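Local coordinates for protein probable thiosulfate sulfurtransferase (Thermus thermophilus, PDB 2EG4) that probably transfers sulfur from thiosulfate to cyanide as a two-domain rhodanese-type sulfurtransferase, and binds a zinc ion, at residues A[32-37]-A[75-80]; A[151-156]-A[220-225]; A[187-192]-A[211-216]. All coordinates share one frame; numbering follows the deposited sequence.

Contact 1. Residues A[32-37]-A[75-80]; sequences SAPKLR and LCRTAF
Arg77 meets Pro34 because its CG stands anti to the backbone N (chi1 -162°) and the chain then runs extended from CG to NE. The guanidinium is thereby carried off helix 73-84 to the loop that holds residues 32-37. Both parts belong to the first rhodanese-like domain. The helix is the crossover of a beta-alpha-beta unit between strands 64-67 and 89-92, and the loop follows the short edge strand 27-28. The backbone of the loop receives the charged end, at the carbonyl of Pro34. NH1 and NH2 form an end-on grip on a single oxygen, so that Pro34 O accepts two hydrogen bonds. That oxygen lies at the edge of the guanidinium, close to its plane. NH2 comes in the carbonyl plane, while NH1 is tilted 27° from it. The bonds are short but bent. The ring of Pro34 adds a looser touch, with its CD 3.9 Å from Arg77 NH1. Leu36 sets its CB toward the helix, and its CD1 is 4.2 Å from Arg77 NH2. Beyond the two segments, Arg77 NH1 bonds Leu31 O and NE bonds Ser193 O, so one buried side chain bonds three backbone carbonyls, two in this loop and one in the second domain. A leucine here has no donor for Pro34 O, Leu31 O or Ser193 O, and these carbonyls would probably be left without their mate and the loop less firmly held on the helix. Thr78, next along the helix, is held by Arg74 O and by Leu31 N through its OG1. Ser32 turns its OG to Asp30 OD1. Ser32 O lies 3.4 Å from Arg77 NH1, at an angle too poor for a hydrogen bond, whereas Pro34 O sits 2.7 Å from both NH1 and NH2 of Arg77.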
loop_
_atom_site.group_PDB
_atom_site.type_symbol
_atom_site.label_atom_id
_atom_site.label_comp_id
_atom_site.label_asym_id
_atom_site.label_seq_id
_atom_site.Cartn_x
_atom_site.Cartn_y
_atom_site.Cartn_z
ATOM N N SER A 32 4.931 -3.520 -6.278
ATOM C CA SER A 32 5.742 -3.911 -5.110
ATOM C C SER A 32 7.194 -3.423 -5.180
ATOM O O SER A 32 7.862 -3.225 -4.151
ATOM C CB SER A 32 5.803 -5.444 -4.987
ATOM O OG SER A 32 4.542 -6.044 -4.804
ATOM N N ALA A 33 7.697 -3.241 -6.389
ATOM C CA ALA A 33 9.109 -2.907 -6.585
ATOM C C ALA A 33 9.722 -1.553 -6.233
ATOM O O ALA A 33 10.759 -1.491 -5.570
ATOM C CB ALA A 33 9.494 -3.261 -8.010
ATOM N N PRO A 34 9.120 -0.456 -6.702
ATOM C CA PRO A 34 9.661 0.874 -6.424
ATOM C C PRO A 34 9.798 1.256 -4.957
ATOM O O PRO A 34 8.804 1.312 -4.248
ATOM C CB PRO A 34 8.675 1.812 -7.138
ATOM C CG PRO A 34 8.039 0.951 -8.172
ATOM C CD PRO A 34 7.866 -0.362 -7.470
ATOM N N LYS A 35 11.029 1.496 -4.519
ATOM C CA LYS A 35 11.293 1.967 -3.159
ATOM C C LYS A 35 11.377 3.489 -3.319
ATOM O O LYS A 35 12.115 4.003 -4.161
ATOM C CB LYS A 35 12.610 1.397 -2.621
ATOM C CG LYS A 35 12.442 0.004 -1.992
ATOM C CD LYS A 35 13.724 -0.475 -1.329
ATOM C CE LYS A 35 14.723 -0.964 -2.346
ATOM N NZ LYS A 35 14.286 -2.277 -2.901
ATOM N N LEU A 36 10.613 4.210 -2.510
ATOM C CA LEU A 36 10.556 5.661 -2.605
ATOM C C LEU A 36 11.319 6.457 -1.566
ATOM O O LEU A 36 11.498 6.008 -0.429
ATOM C CB LEU A 36 9.098 6.113 -2.557
ATOM C CG LEU A 36 8.252 5.935 -3.820
ATOM C CD1 LEU A 36 8.283 4.507 -4.300
ATOM C CD2 LEU A 36 6.846 6.343 -3.512
ATOM N N ARG A 37 11.767 7.645 -1.973
ATOM C CA ARG A 37 12.442 8.580 -1.080
ATOM C C ARG A 37 11.592 9.844 -1.220
ATOM O O ARG A 37 11.491 10.420 -2.311
ATOM C CB ARG A 37 13.889 8.855 -1.515
ATOM C CG ARG A 37 14.598 9.786 -0.542
ATOM C CD ARG A 37 16.025 10.132 -0.941
ATOM N NE ARG A 37 16.689 10.984 0.053
ATOM C CZ ARG A 37 16.534 12.305 0.145
ATOM N NH1 ARG A 37 15.734 12.932 -0.705
ATOM N NH2 ARG A 37 17.180 13.001 1.083
ATOM N N LEU A 75 -1.126 -6.589 -3.492
ATOM C CA LEU A 75 -2.410 -5.963 -3.786
ATOM C C LEU A 75 -2.572 -4.641 -3.028
ATOM O O LEU A 75 -2.921 -3.633 -3.608
ATOM C CB LEU A 75 -3.558 -6.914 -3.402
ATOM C CG LEU A 75 -4.966 -6.307 -3.372
ATOM C CD1 LEU A 75 -5.391 -5.909 -4.793
ATOM C CD2 LEU A 75 -5.951 -7.329 -2.793
ATOM N N CYS A 76 -2.285 -4.642 -1.733
ATOM C CA CYS A 76 -2.467 -3.426 -0.957
ATOM C C CYS A 76 -1.453 -2.327 -1.262
ATOM O O CYS A 76 -1.812 -1.159 -1.274
ATOM C CB CYS A 76 -2.483 -3.782 0.518
ATOM S SG CYS A 76 -3.893 -4.827 0.963
ATOM N N ARG A 77 -0.210 -2.674 -1.556
ATOM C CA ARG A 77 0.731 -1.589 -1.861
ATOM C C ARG A 77 0.349 -0.981 -3.207
ATOM O O ARG A 77 0.405 0.224 -3.378
ATOM C CB ARG A 77 2.177 -2.072 -1.905
ATOM C CG ARG A 77 3.166 -0.888 -1.779
ATOM C CD ARG A 77 4.616 -1.341 -2.027
ATOM N NE ARG A 77 5.605 -0.319 -1.652
ATOM C CZ ARG A 77 6.492 0.224 -2.483
ATOM N NH1 ARG A 77 6.530 -0.136 -3.772
ATOM N NH2 ARG A 77 7.379 1.096 -2.017
ATOM N N THR A 78 -0.096 -1.821 -4.139
ATOM C CA THR A 78 -0.502 -1.303 -5.431
ATOM C C THR A 78 -1.761 -0.444 -5.256
ATOM O O THR A 78 -1.830 0.651 -5.805
ATOM C CB THR A 78 -0.726 -2.457 -6.445
ATOM O OG1 THR A 78 0.485 -3.238 -6.541
ATOM C CG2 THR A 78 -1.027 -1.888 -7.843
ATOM N N ALA A 79 -2.748 -0.924 -4.487
ATOM C CA ALA A 79 -3.958 -0.137 -4.260
ATOM C C ALA A 79 -3.623 1.166 -3.548
ATOM O O ALA A 79 -4.249 2.202 -3.796
ATOM C CB ALA A 79 -4.978 -0.939 -3.434
ATOM N N PHE A 80 -2.640 1.097 -2.664
ATOM C CA PHE A 80 -2.216 2.276 -1.929
ATOM C C PHE A 80 -1.701 3.343 -2.895
ATOM O O PHE A 80 -2.060 4.512 -2.776
ATOM C CB PHE A 80 -1.135 1.943 -0.915
ATOM C CG PHE A 80 -0.727 3.135 -0.089
ATOM C CD1 PHE A 80 -1.601 3.664 0.866
ATOM C CD2 PHE A 80 0.477 3.787 -0.338
ATOM C CE1 PHE A 80 -1.279 4.832 1.553
ATOM C CE2 PHE A 80 0.807 4.963 0.351
ATOM C CZ PHE A 80 -0.072 5.480 1.291
#

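Contact 2. Residues A[151-156]-A[220-225]; sequences CCPRGG and EWLQEG. With ZN (zinc ion), chain C.
Cys152 rests its CB on Leu222 CD1 at 3.8 Å and holds the zinc ion with its SG at 2.3 Å. Cys151 gives the second sulfur, with its SG 2.4 Å from the zinc. The two neighbours bind with different first torsions. Cys151 SG lies between the backbone N and the carbonyl carbon (chi1 55°), and Cys152 SG lies beside the backbone N (chi1 -80°). Both sulfurs reach one metal. Leu222 is the main apolar surface of the helix in this contact, and several loop residues share it. Its CB meets Pro153 CD at 3.9 Å, where the two side chains run past each other in opposite directions. Its CD1 also comes within 3.6 Å of Arg154 O. Its CD2 lies over one face of the Arg154 guanidinium, 3.5 Å from NH1. The loop therefore folds round the leucine from the zinc ligands to the arginine. Beyond this shell, the extended chain of Arg154 ends near Thr228, to which NH1 makes a weak hydrogen bond. Thr228 also touches Leu222, so the C-terminal tail joins this packing. Gly225 leaves the helical angles with a positive phi (78°) in a Schellman motif, with its N bonded to Leu222 O at 3.0 Å. One turn before Leu222, helix 217-223 carries His219, whose ND1 binds the zinc. His192 NE2, from the loop after strand 186-190, is the fourth ligand. Leu222 thus seats the cysteine loop on the helix that supplies a histidine. The arrangement is a zinc site of two cysteines and two histidines, with adjacent cysteines on one loop, built into the second rhodanese-like domain.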
loop_
_atom_site.group_PDB
_atom_site.type_symbol
_atom_site.label_atom_id
_atom_site.label_comp_id
_atom_site.label_asym_id
_atom_site.label_seq_id
_atom_site.Cartn_x
_atom_site.Cartn_y
_atom_site.Cartn_z
ATOM N N CYS A 151 19.306 -5.150 1.583
ATOM C CA CYS A 151 19.404 -3.831 0.974
ATOM C C CYS A 151 19.563 -2.744 2.048
ATOM O O CYS A 151 19.823 -1.583 1.733
ATOM C CB CYS A 151 18.156 -3.555 0.137
ATOM S SG CYS A 151 16.633 -3.733 1.089
ATOM N N CYS A 152 19.405 -3.117 3.318
ATOM C CA CYS A 152 19.531 -2.141 4.412
ATOM C C CYS A 152 20.834 -2.315 5.221
ATOM O O CYS A 152 21.416 -3.393 5.237
ATOM C CB CYS A 152 18.317 -2.228 5.354
ATOM S SG CYS A 152 16.783 -1.366 4.769
ATOM N N PRO A 153 21.293 -1.255 5.913
ATOM C CA PRO A 153 22.529 -1.283 6.718
ATOM C C PRO A 153 22.546 -2.168 7.961
ATOM O O PRO A 153 23.575 -2.765 8.284
ATOM C CB PRO A 153 22.733 0.183 7.105
ATOM C CG PRO A 153 22.063 0.929 6.026
ATOM C CD PRO A 153 20.816 0.127 5.760
ATOM N N ARG A 154 21.423 -2.247 8.666
ATOM C CA ARG A 154 21.367 -3.030 9.902
ATOM C C ARG A 154 19.936 -3.233 10.369
ATOM O O ARG A 154 18.994 -2.759 9.730
ATOM C CB ARG A 154 22.141 -2.294 10.990
ATOM C CG ARG A 154 21.700 -0.854 11.121
ATOM C CD ARG A 154 22.563 -0.077 12.106
ATOM N NE ARG A 154 22.215 1.339 12.112
ATOM C CZ ARG A 154 20.988 1.798 12.339
ATOM N NH1 ARG A 154 19.999 0.943 12.575
ATOM N NH2 ARG A 154 20.748 3.104 12.337
ATOM N N GLY A 155 19.782 -3.947 11.480
ATOM C CA GLY A 155 18.463 -4.184 12.032
ATOM C C GLY A 155 18.046 -3.033 12.930
ATOM O O GLY A 155 18.874 -2.389 13.584
ATOM N N GLY A 156 16.753 -2.754 12.973
ATOM C CA GLY A 156 16.315 -1.662 13.817
ATOM C C GLY A 156 14.888 -1.266 13.573
ATOM O O GLY A 156 14.235 -1.795 12.674
ATOM N N GLU A 220 13.868 3.813 3.762
ATOM C CA GLU A 220 14.197 5.224 3.649
ATOM C C GLU A 220 14.788 5.751 4.945
ATOM O O GLU A 220 15.778 6.468 4.934
ATOM C CB GLU A 220 12.969 6.051 3.313
ATOM C CG GLU A 220 13.300 7.525 3.259
ATOM C CD GLU A 220 12.086 8.385 3.115
ATOM O OE1 GLU A 220 11.084 8.131 3.828
ATOM O OE2 GLU A 220 12.133 9.336 2.302
ATOM N N TRP A 221 14.182 5.369 6.066
ATOM C CA TRP A 221 14.630 5.841 7.375
ATOM C C TRP A 221 16.117 5.581 7.577
ATOM O O TRP A 221 16.850 6.452 8.046
ATOM C CB TRP A 221 13.795 5.172 8.485
ATOM C CG TRP A 221 14.033 5.739 9.882
ATOM C CD1 TRP A 221 14.974 5.339 10.793
ATOM C CD2 TRP A 221 13.297 6.804 10.509
ATOM N NE1 TRP A 221 14.869 6.094 11.953
ATOM C CE2 TRP A 221 13.851 6.999 11.803
ATOM C CE3 TRP A 221 12.229 7.611 10.106
ATOM C CZ2 TRP A 221 13.365 7.973 12.693
ATOM C CZ3 TRP A 221 11.739 8.576 10.987
ATOM C CH2 TRP A 221 12.308 8.746 12.269
ATOM N N LEU A 222 16.569 4.392 7.204
ATOM C CA LEU A 222 17.984 4.057 7.350
ATOM C C LEU A 222 18.856 4.768 6.309
ATOM O O LEU A 222 19.952 5.215 6.626
ATOM C CB LEU A 222 18.186 2.544 7.249
ATOM C CG LEU A 222 17.648 1.743 8.448
ATOM C CD1 LEU A 222 17.777 0.248 8.185
ATOM C CD2 LEU A 222 18.427 2.138 9.721
ATOM N N GLN A 223 18.377 4.886 5.076
ATOM C CA GLN A 223 19.177 5.579 4.062
ATOM C C GLN A 223 19.447 7.019 4.495
ATOM O O GLN A 223 20.518 7.571 4.243
ATOM C CB GLN A 223 18.461 5.555 2.709
ATOM C CG GLN A 223 18.514 4.191 2.027
ATOM C CD GLN A 223 19.947 3.666 1.894
ATOM O OE1 GLN A 223 20.842 4.383 1.433
ATOM N NE2 GLN A 223 20.165 2.413 2.289
ATOM N N GLU A 224 18.474 7.622 5.171
ATOM C CA GLU A 224 18.585 9.000 5.638
ATOM C C GLU A 224 19.485 9.160 6.866
ATOM O O GLU A 224 19.863 10.270 7.214
ATOM C CB GLU A 224 17.195 9.550 5.964
ATOM C CG GLU A 224 16.340 9.871 4.733
ATOM C CD GLU A 224 16.878 11.079 3.992
ATOM O OE1 GLU A 224 17.187 12.089 4.651
ATOM O OE2 GLU A 224 16.984 11.029 2.752
ATOM N N GLY A 225 19.810 8.054 7.527
ATOM C CA GLY A 225 20.669 8.122 8.699
ATOM C C GLY A 225 19.978 8.582 9.975
ATOM O O GLY A 225 20.625 9.060 10.916
HETATM ZN ZN ZN C . 16.065 -2.046 2.643
#

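Contact 3. Residues A[187-192]-A[211-216]; sequences VGVYCH and ARNYLG. With ZN (zinc ion), chain C; SO4 (sulfate ion), chain D.
Val187, Gly188 and Val189 pair in parallel with Ala211, Arg212 and Asn213, and the axes of the two short strands approach to 4.6 Å and diverge by 33°. Arg212 sits between the two valines in the bonding: its N donates to Val187 O at 2.9 Å, and its O accepts from Val189 N at 3.0 Å. A third bond, from Tyr214 N to Val189 O, is nearly straight at 175°. It carries the pairing on to Tyr214, the centre of an inverse gamma turn where segment 211-216 bends off. The side chains of Val187, Val189, Ala211 and Asn213 share one face of the sheet, and helix 195-206 covers it. Val189 CG2 packs on the backbone there, 3.5 Å from Arg212 O. Arg212 leaves by the other face, where NH2 bonds Leu122 O and forms a salt bridge with Glu127. Further along, Tyr190 and Tyr214 touch through their CB atoms at 3.7 Å. Tyr190 CB lies at the edge of the Tyr214 ring, near its plane. The hydroxyls go separate ways, Tyr190 OH to Ile158 N and Ser161 OG, Tyr214 OH to Glu220. At the end of the first strand the chain turns to its bound groups. His192 places CG anti to its backbone N (chi1 179°), and this carries the ring out to the zinc ion, with NE2 at 2.1 Å. Its backbone N donates to O2 of a sulfate at 2.7 Å, and Cys191 SG lies 3.1 Å from the same O2. Arg196 NH2, Ser193 N and Ala195 N also bond the sulfate, which probably came from the crystallisation liquor. With helix 195-206 between them, the strands form the last beta-alpha-beta unit of the second rhodanese-like domain, and the loop from Cys191 that holds the sulfate is consistent with the active-site loop of rhodaneses.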
loop_
_atom_site.group_PDB
_atom_site.type_symbol
_atom_site.label_atom_id
_atom_site.label_comp_id
_atom_site.label_asym_id
_atom_site.label_seq_id
_atom_site.Cartn_x
_atom_site.Cartn_y
_atom_site.Cartn_z
ATOM N N VAL A 187 -3.327 6.918 13.489
ATOM C CA VAL A 187 -2.350 5.853 13.661
ATOM C C VAL A 187 -1.473 5.825 12.426
ATOM O O VAL A 187 -1.977 5.919 11.315
ATOM C CB VAL A 187 -3.043 4.488 13.780
ATOM C CG1 VAL A 187 -2.010 3.399 14.092
ATOM C CG2 VAL A 187 -4.115 4.550 14.862
ATOM N N GLY A 188 -0.172 5.727 12.635
ATOM C CA GLY A 188 0.746 5.652 11.514
ATOM C C GLY A 188 1.200 4.207 11.454
ATOM O O GLY A 188 1.246 3.518 12.477
ATOM N N VAL A 189 1.479 3.719 10.252
ATOM C CA VAL A 189 1.945 2.356 10.111
ATOM C C VAL A 189 3.136 2.327 9.176
ATOM O O VAL A 189 3.200 3.111 8.233
ATOM C CB VAL A 189 0.848 1.416 9.535
ATOM C CG1 VAL A 189 -0.221 1.139 10.599
ATOM C CG2 VAL A 189 0.201 2.033 8.327
ATOM N N TYR A 190 4.090 1.445 9.448
ATOM C CA TYR A 190 5.257 1.345 8.574
ATOM C C TYR A 190 5.865 -0.048 8.624
ATOM O O TYR A 190 5.500 -0.881 9.464
ATOM C CB TYR A 190 6.319 2.386 8.981
ATOM C CG TYR A 190 7.155 1.985 10.180
ATOM C CD1 TYR A 190 8.324 1.251 10.017
ATOM C CD2 TYR A 190 6.788 2.366 11.469
ATOM C CE1 TYR A 190 9.126 0.907 11.097
ATOM C CE2 TYR A 190 7.590 2.024 12.576
ATOM C CZ TYR A 190 8.755 1.300 12.379
ATOM O OH TYR A 190 9.582 0.957 13.424
ATOM N N CYS A 191 6.767 -0.316 7.686
ATOM C CA CYS A 191 7.484 -1.589 7.640
ATOM C C CYS A 191 8.780 -1.382 6.866
ATOM O O CYS A 191 9.483 -0.426 7.162
ATOM C CB CYS A 191 6.617 -2.689 7.031
ATOM S SG CYS A 191 5.891 -2.302 5.439
ATOM N N HIS A 192 9.109 -2.237 5.883
ATOM C CA HIS A 192 10.353 -2.048 5.133
ATOM C C HIS A 192 10.184 -1.058 3.989
ATOM O O HIS A 192 10.945 -0.103 3.872
ATOM C CB HIS A 192 10.874 -3.370 4.572
ATOM C CG HIS A 192 12.130 -3.217 3.771
ATOM N ND1 HIS A 192 12.224 -3.620 2.455
ATOM C CD2 HIS A 192 13.325 -2.658 4.081
ATOM C CE1 HIS A 192 13.421 -3.315 1.989
ATOM N NE2 HIS A 192 14.107 -2.730 2.953
ATOM N N ALA A 211 -5.709 5.734 9.746
ATOM C CA ALA A 211 -4.360 5.232 9.508
ATOM C C ALA A 211 -3.688 5.949 8.323
ATOM O O ALA A 211 -4.331 6.271 7.333
ATOM C CB ALA A 211 -4.411 3.733 9.251
ATOM N N ARG A 212 -2.389 6.207 8.453
ATOM C CA ARG A 212 -1.600 6.876 7.410
ATOM C C ARG A 212 -0.378 5.996 7.234
ATOM O O ARG A 212 0.204 5.534 8.214
ATOM C CB ARG A 212 -1.152 8.262 7.861
ATOM C CG ARG A 212 -2.269 9.251 8.092
ATOM C CD ARG A 212 -1.679 10.506 8.715
ATOM N NE ARG A 212 -0.722 11.144 7.817
ATOM C CZ ARG A 212 0.032 12.188 8.147
ATOM N NH1 ARG A 212 -0.054 12.717 9.361
ATOM N NH2 ARG A 212 0.867 12.712 7.257
ATOM N N ASN A 213 0.029 5.792 5.984
ATOM C CA ASN A 213 1.121 4.884 5.639
ATOM C C ASN A 213 2.454 5.570 5.385
ATOM O O ASN A 213 2.543 6.432 4.521
ATOM C CB ASN A 213 0.685 4.105 4.371
ATOM C CG ASN A 213 1.567 2.886 4.046
ATOM O OD1 ASN A 213 1.559 2.378 2.900
ATOM N ND2 ASN A 213 2.275 2.392 5.019
ATOM N N TYR A 214 3.480 5.169 6.132
ATOM C CA TYR A 214 4.827 5.715 5.965
ATOM C C TYR A 214 5.425 4.899 4.835
ATOM O O TYR A 214 6.114 3.905 5.055
ATOM C CB TYR A 214 5.675 5.544 7.236
ATOM C CG TYR A 214 7.120 5.992 7.058
ATOM C CD1 TYR A 214 7.471 6.906 6.065
ATOM C CD2 TYR A 214 8.132 5.473 7.857
ATOM C CE1 TYR A 214 8.810 7.275 5.867
ATOM C CE2 TYR A 214 9.452 5.836 7.680
ATOM C CZ TYR A 214 9.787 6.738 6.670
ATOM O OH TYR A 214 11.101 7.064 6.468
ATOM N N LEU A 215 5.162 5.359 3.613
ATOM C CA LEU A 215 5.613 4.655 2.423
ATOM C C LEU A 215 7.126 4.453 2.348
ATOM O O LEU A 215 7.577 3.376 1.971
ATOM C CB LEU A 215 5.079 5.386 1.192
ATOM C CG LEU A 215 5.303 4.721 -0.158
ATOM C CD1 LEU A 215 4.739 3.290 -0.163
ATOM C CD2 LEU A 215 4.648 5.580 -1.212
ATOM N N GLY A 216 7.914 5.466 2.720
ATOM C CA GLY A 216 9.366 5.301 2.692
ATOM C C GLY A 216 9.799 4.177 3.604
ATOM O O GLY A 216 10.730 3.377 3.311
HETATM ZN ZN ZN C . 16.065 -2.046 2.643
HETATM S S SO4 D . 7.475 -4.730 3.488
HETATM O O1 SO4 D . 8.378 -5.672 2.748
HETATM O O2 SO4 D . 8.008 -4.537 4.876
HETATM O O3 SO4 D . 7.426 -3.412 2.772
HETATM O O4 SO4 D . 6.093 -5.312 3.560
#

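In the fold
From the N terminus, contact 1 comes first and closes a loop within the first rhodanese-like domain, joining the segment after strand 27-28 to helix 73-84. It ends before the others begin. Contact 2 then opens in the second domain, and its long loop closes near the C terminus. Contact 3 is nested inside it and pairs strands 186-190 and 210-213 within the parallel sheet. Contacts 2 and 3 share the zinc ion, and helix 217-223 directly follows the second strand. The domains meet where contact 1 touches both: Arg37 forms a salt bridge with Glu224, while Leu36 and Phe80 pack on Leu215.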